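Putative citrate lyase, alfa subunit (Streptococcus mutans, PDB 2HJ0) is a putative citrate lyase alpha subunit of the CitF family, built around two large mixed beta sheets and assembled as a dimer. Local coordinates at residues A[317-328]-A[341-351]. Sequence-based numbering, arbitrary orientation.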
loop_
_atom_site.group_PDB
_atom_site.type_symbol
_atom_site.label_atom_id
_atom_site.label_comp_id
_atom_site.label_asym_id
_atom_site.label_seq_id
_atom_site.Cartn_x
_atom_site.Cartn_y
_atom_site.Cartn_z
ATOM N N LEU A 317 -1.370 1.155 -25.927
ATOM C CA LEU A 317 -2.367 1.623 -24.969
ATOM C C LEU A 317 -3.106 2.847 -25.522
ATOM O O LEU A 317 -4.275 3.064 -25.215
ATOM C CB LEU A 317 -1.701 1.987 -23.634
ATOM C CG LEU A 317 -2.684 2.499 -22.573
ATOM C CD1 LEU A 317 -3.382 1.313 -21.924
ATOM C CD2 LEU A 317 -1.973 3.341 -21.528
ATOM N N GLU A 318 -2.416 3.639 -26.340
ATOM C CA GLU A 318 -3.023 4.827 -26.912
ATOM C C GLU A 318 -3.872 4.481 -28.139
ATOM O O GLU A 318 -4.921 5.071 -28.349
ATOM C CB GLU A 318 -1.940 5.862 -27.249
ATOM C CG GLU A 318 -0.960 6.076 -26.095
ATOM C CD GLU A 318 -0.692 7.538 -25.756
ATOM O OE1 GLU A 318 0.018 7.793 -24.749
ATOM O OE2 GLU A 318 -1.187 8.436 -26.484
ATOM N N GLU A 319 -3.435 3.512 -28.936
ATOM C CA GLU A 319 -4.183 3.108 -30.119
ATOM C C GLU A 319 -5.427 2.321 -29.712
ATOM O O GLU A 319 -6.195 1.848 -30.549
ATOM C CB GLU A 319 -3.307 2.242 -31.028
ATOM C CG GLU A 319 -2.117 2.974 -31.626
ATOM C CD GLU A 319 -1.217 2.081 -32.483
ATOM O OE1 GLU A 319 -0.304 2.636 -33.153
ATOM O OE2 GLU A 319 -1.414 0.836 -32.482
ATOM N N GLY A 320 -5.623 2.175 -28.411
ATOM C CA GLY A 320 -6.772 1.435 -27.926
ATOM C C GLY A 320 -6.696 -0.066 -28.169
ATOM O O GLY A 320 -7.722 -0.742 -28.149
ATOM N N LEU A 321 -5.496 -0.600 -28.392
ATOM C CA LEU A 321 -5.356 -2.030 -28.629
ATOM C C LEU A 321 -5.184 -2.843 -27.350
ATOM O O LEU A 321 -5.400 -4.057 -27.332
ATOM C CB LEU A 321 -4.192 -2.306 -29.563
ATOM C CG LEU A 321 -4.586 -2.488 -31.030
ATOM C CD1 LEU A 321 -5.110 -1.178 -31.600
ATOM C CD2 LEU A 321 -3.352 -2.955 -31.799
ATOM N N VAL A 322 -4.772 -2.175 -26.286
ATOM C CA VAL A 322 -4.613 -2.826 -25.001
ATOM C C VAL A 322 -5.298 -1.909 -23.990
ATOM O O VAL A 322 -4.978 -0.723 -23.877
ATOM C CB VAL A 322 -3.101 -3.061 -24.650
ATOM C CG1 VAL A 322 -2.342 -1.747 -24.613
ATOM C CG2 VAL A 322 -2.982 -3.775 -23.322
ATOM N N ASP A 323 -6.265 -2.468 -23.277
ATOM C CA ASP A 323 -7.038 -1.710 -22.313
ATOM C C ASP A 323 -6.269 -1.108 -21.143
ATOM O O ASP A 323 -6.368 0.087 -20.890
ATOM C CB ASP A 323 -8.181 -2.559 -21.771
ATOM C CG ASP A 323 -9.200 -1.724 -21.053
ATOM O OD1 ASP A 323 -9.831 -0.878 -21.727
ATOM O OD2 ASP A 323 -9.365 -1.884 -19.824
ATOM N N LYS A 324 -5.521 -1.930 -20.419
ATOM C CA LYS A 324 -4.760 -1.438 -19.286
ATOM C C LYS A 324 -3.330 -1.898 -19.401
ATOM O O LYS A 324 -2.998 -2.713 -20.251
ATOM C CB LYS A 324 -5.322 -1.988 -17.990
ATOM C CG LYS A 324 -6.744 -1.630 -17.707
ATOM C CD LYS A 324 -6.839 -0.299 -17.010
ATOM C CE LYS A 324 -8.255 -0.039 -16.556
ATOM N NZ LYS A 324 -8.792 -1.132 -15.714
ATOM N N ILE A 325 -2.479 -1.384 -18.530
ATOM C CA ILE A 325 -1.081 -1.782 -18.525
ATOM C C ILE A 325 -0.524 -1.692 -17.095
ATOM O O ILE A 325 -0.566 -0.630 -16.455
ATOM C CB ILE A 325 -0.259 -0.930 -19.525
ATOM C CG1 ILE A 325 1.216 -0.977 -19.185
ATOM C CG2 ILE A 325 -0.703 0.501 -19.494
ATOM C CD1 ILE A 325 1.996 -0.063 -20.086
ATOM N N LEU A 326 -0.043 -2.831 -16.592
ATOM C CA LEU A 326 0.524 -2.923 -15.240
ATOM C C LEU A 326 2.035 -2.786 -15.376
ATOM O O LEU A 326 2.666 -3.519 -16.133
ATOM C CB LEU A 326 0.149 -4.257 -14.590
ATOM C CG LEU A 326 -1.349 -4.570 -14.635
ATOM C CD1 LEU A 326 -1.609 -5.891 -13.945
ATOM C CD2 LEU A 326 -2.129 -3.458 -13.978
ATOM N N ASP A 327 2.605 -1.847 -14.627
ATOM C CA ASP A 327 4.030 -1.522 -14.719
ATOM C C ASP A 327 4.846 -1.725 -13.443
ATOM O O ASP A 327 4.574 -1.098 -12.419
ATOM C CB ASP A 327 4.146 -0.051 -15.158
ATOM C CG ASP A 327 5.549 0.347 -15.563
ATOM O OD1 ASP A 327 6.523 -0.211 -15.026
ATOM O OD2 ASP A 327 5.666 1.247 -16.423
ATOM N N VAL A 328 5.860 -2.581 -13.512
ATOM C CA VAL A 328 6.707 -2.808 -12.350
ATOM C C VAL A 328 8.051 -2.118 -12.576
ATOM O O VAL A 328 8.818 -1.876 -11.644
ATOM C CB VAL A 328 6.942 -4.301 -12.098
ATOM C CG1 VAL A 328 7.907 -4.874 -13.132
ATOM C CG2 VAL A 328 7.470 -4.489 -10.694
ATOM N N ARG A 341 0.869 10.288 -17.428
ATOM C CA ARG A 341 -0.053 10.830 -18.429
ATOM C C ARG A 341 -1.358 10.042 -18.558
ATOM O O ARG A 341 -2.442 10.615 -18.462
ATOM C CB ARG A 341 0.647 10.878 -19.791
ATOM C CG ARG A 341 -0.135 11.574 -20.906
ATOM C CD ARG A 341 0.407 11.162 -22.284
ATOM N NE ARG A 341 1.872 11.089 -22.308
ATOM C CZ ARG A 341 2.553 10.104 -22.882
ATOM N NH1 ARG A 341 1.888 9.117 -23.476
ATOM N NH2 ARG A 341 3.885 10.103 -22.864
ATOM N N ASN A 342 -1.253 8.733 -18.772
ATOM C CA ASN A 342 -2.442 7.909 -18.920
ATOM C C ASN A 342 -2.826 7.237 -17.603
ATOM O O ASN A 342 -3.048 6.023 -17.565
ATOM C CB ASN A 342 -2.223 6.833 -19.992
ATOM C CG ASN A 342 -1.771 7.404 -21.329
ATOM O OD1 ASN A 342 -0.639 7.192 -21.741
ATOM N ND2 ASN A 342 -2.658 8.123 -22.011
ATOM N N ALA A 343 -2.918 8.019 -16.529
ATOM C CA ALA A 343 -3.258 7.490 -15.206
ATOM C C ALA A 343 -4.380 6.468 -15.259
ATOM O O ALA A 343 -5.198 6.484 -16.172
ATOM C CB ALA A 343 -3.641 8.623 -14.277
ATOM N N GLU A 344 -4.407 5.585 -14.263
ATOM C CA GLU A 344 -5.406 4.516 -14.142
ATOM C C GLU A 344 -5.224 3.441 -15.217
ATOM O O GLU A 344 -5.183 2.259 -14.895
ATOM C CB GLU A 344 -6.832 5.089 -14.190
ATOM C CG GLU A 344 -7.569 4.856 -15.494
ATOM C CD GLU A 344 -8.394 6.055 -15.910
ATOM O OE1 GLU A 344 -9.112 5.959 -16.934
ATOM O OE2 GLU A 344 -8.316 7.095 -15.212
ATOM N N LYS A 345 -5.098 3.860 -16.476
ATOM C CA LYS A 345 -4.916 2.941 -17.598
ATOM C C LYS A 345 -3.495 2.369 -17.578
ATOM O O LYS A 345 -3.231 1.295 -18.112
ATOM C CB LYS A 345 -5.150 3.670 -18.922
ATOM C CG LYS A 345 -6.502 4.344 -19.042
ATOM C CD LYS A 345 -7.611 3.386 -19.431
ATOM C CE LYS A 345 -7.566 3.060 -20.924
ATOM N NZ LYS A 345 -8.698 2.162 -21.331
ATOM N N HIS A 346 -2.577 3.113 -16.977
ATOM C CA HIS A 346 -1.189 2.678 -16.856
ATOM C C HIS A 346 -0.927 2.735 -15.349
ATOM O O HIS A 346 -0.663 3.814 -14.803
ATOM C CB HIS A 346 -0.267 3.635 -17.624
ATOM C CG HIS A 346 1.154 3.171 -17.717
ATOM N ND1 HIS A 346 2.072 3.756 -18.560
ATOM C CD2 HIS A 346 1.822 2.193 -17.059
ATOM C CE1 HIS A 346 3.243 3.161 -18.420
ATOM N NE2 HIS A 346 3.119 2.209 -17.515
ATOM N N TYR A 347 -1.015 1.576 -14.688
ATOM C CA TYR A 347 -0.860 1.489 -13.234
ATOM C C TYR A 347 0.451 0.921 -12.704
ATOM O O TYR A 347 1.000 -0.036 -13.241
ATOM C CB TYR A 347 -2.011 0.673 -12.640
ATOM C CG TYR A 347 -2.624 1.280 -11.401
ATOM C CD1 TYR A 347 -3.399 2.434 -11.485
ATOM C CD2 TYR A 347 -2.436 0.693 -10.140
ATOM C CE1 TYR A 347 -3.981 2.994 -10.344
ATOM C CE2 TYR A 347 -3.012 1.249 -8.985
ATOM C CZ TYR A 347 -3.787 2.400 -9.098
ATOM O OH TYR A 347 -4.368 2.948 -7.972
ATOM N N GLU A 348 0.928 1.511 -11.616
ATOM C CA GLU A 348 2.167 1.089 -10.980
ATOM C C GLU A 348 1.916 -0.040 -9.973
ATOM O O GLU A 348 0.962 0.005 -9.200
ATOM C CB GLU A 348 2.795 2.296 -10.287
ATOM C CG GLU A 348 4.043 2.019 -9.470
ATOM C CD GLU A 348 4.518 3.257 -8.716
ATOM O OE1 GLU A 348 5.719 3.603 -8.830
ATOM O OE2 GLU A 348 3.690 3.884 -8.010
ATOM N N ILE A 349 2.774 -1.056 -9.989
ATOM C CA ILE A 349 2.622 -2.184 -9.072
ATOM C C ILE A 349 3.966 -2.587 -8.464
ATOM O O ILE A 349 5.005 -2.529 -9.131
ATOM C CB ILE A 349 2.036 -3.424 -9.789
ATOM C CG1 ILE A 349 3.016 -3.890 -10.872
ATOM C CG2 ILE A 349 0.666 -3.090 -10.372
ATOM C CD1 ILE A 349 2.689 -5.238 -11.498
ATOM N N ASP A 350 3.936 -2.996 -7.198
ATOM C CA ASP A 350 5.137 -3.441 -6.498
ATOM C C ASP A 350 5.522 -4.824 -6.999
ATOM O O ASP A 350 4.679 -5.584 -7.474
ATOM C CB ASP A 350 4.882 -3.500 -4.988
ATOM C CG ASP A 350 3.847 -4.557 -4.603
ATOM O OD1 ASP A 350 4.177 -5.758 -4.582
ATOM O OD2 ASP A 350 2.693 -4.191 -4.324
ATOM N N ALA A 351 6.798 -5.154 -6.883
ATOM C CA ALA A 351 7.300 -6.453 -7.331
ATOM C C ALA A 351 6.576 -7.647 -6.716
ATOM O O ALA A 351 6.522 -8.714 -7.331
ATOM C CB ALA A 351 8.799 -6.563 -7.048
#
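Ile325 and His346 pair across two parallel strands, 324-327 (the last part of strand 322-327, after a corner at Asp323) and 346-348, and the isoleucine lays its CD1 methyl over one face of the imidazole, 3.7 Å from the ring centroid in a CH-pi contact. CG1 of Ile325 stands anti to the backbone N (chi1 160°), which carries the methyl out over the ring. At the ring edge, His346 NE2 donates to Asp327 OD2 at 2.9 Å, although the position of that oxygen is less certain. Carboxylate and imidazole are nearly coplanar, 14° apart, and His346 ND1 is bonded to Ser338 OG; if the Asp327 bond holds, the two together would fix the ring's rotation.

Backbone bonds hold these side chains in register: Tyr347 N to Ile325 O, Asp327 N to Tyr347 O and Ile349 N to Asp327 O, all within 2.8-3.0 Å. Ahead of them, Ile325 N makes a weak bond to Lys345 O. Two successive turns in the Lys345 chain (chi2 -81°, chi3 -77°) bring NZ to Asp323, with weak bonds to its O and, as a salt bridge, to OD1 (3.3 Å). Glu318 OE1 meets Arg341 NH1 in a second salt bridge, near the guanidinium plane.

On the other face, Leu326 CB touches Ile349 CD1 (4.1 Å), while Tyr347 reaches Ile218 of the second subunit through its hydroxyl. Helix 333-341 links the strands in a beta-alpha-beta crossover. Strand 346-348 is outermost in its sheet within this chain; strand 322-327 lies between it and 302-305, with Met313 of helix 311-318 packing on Ile325 and helix 191-199 against Val328 and Ala351.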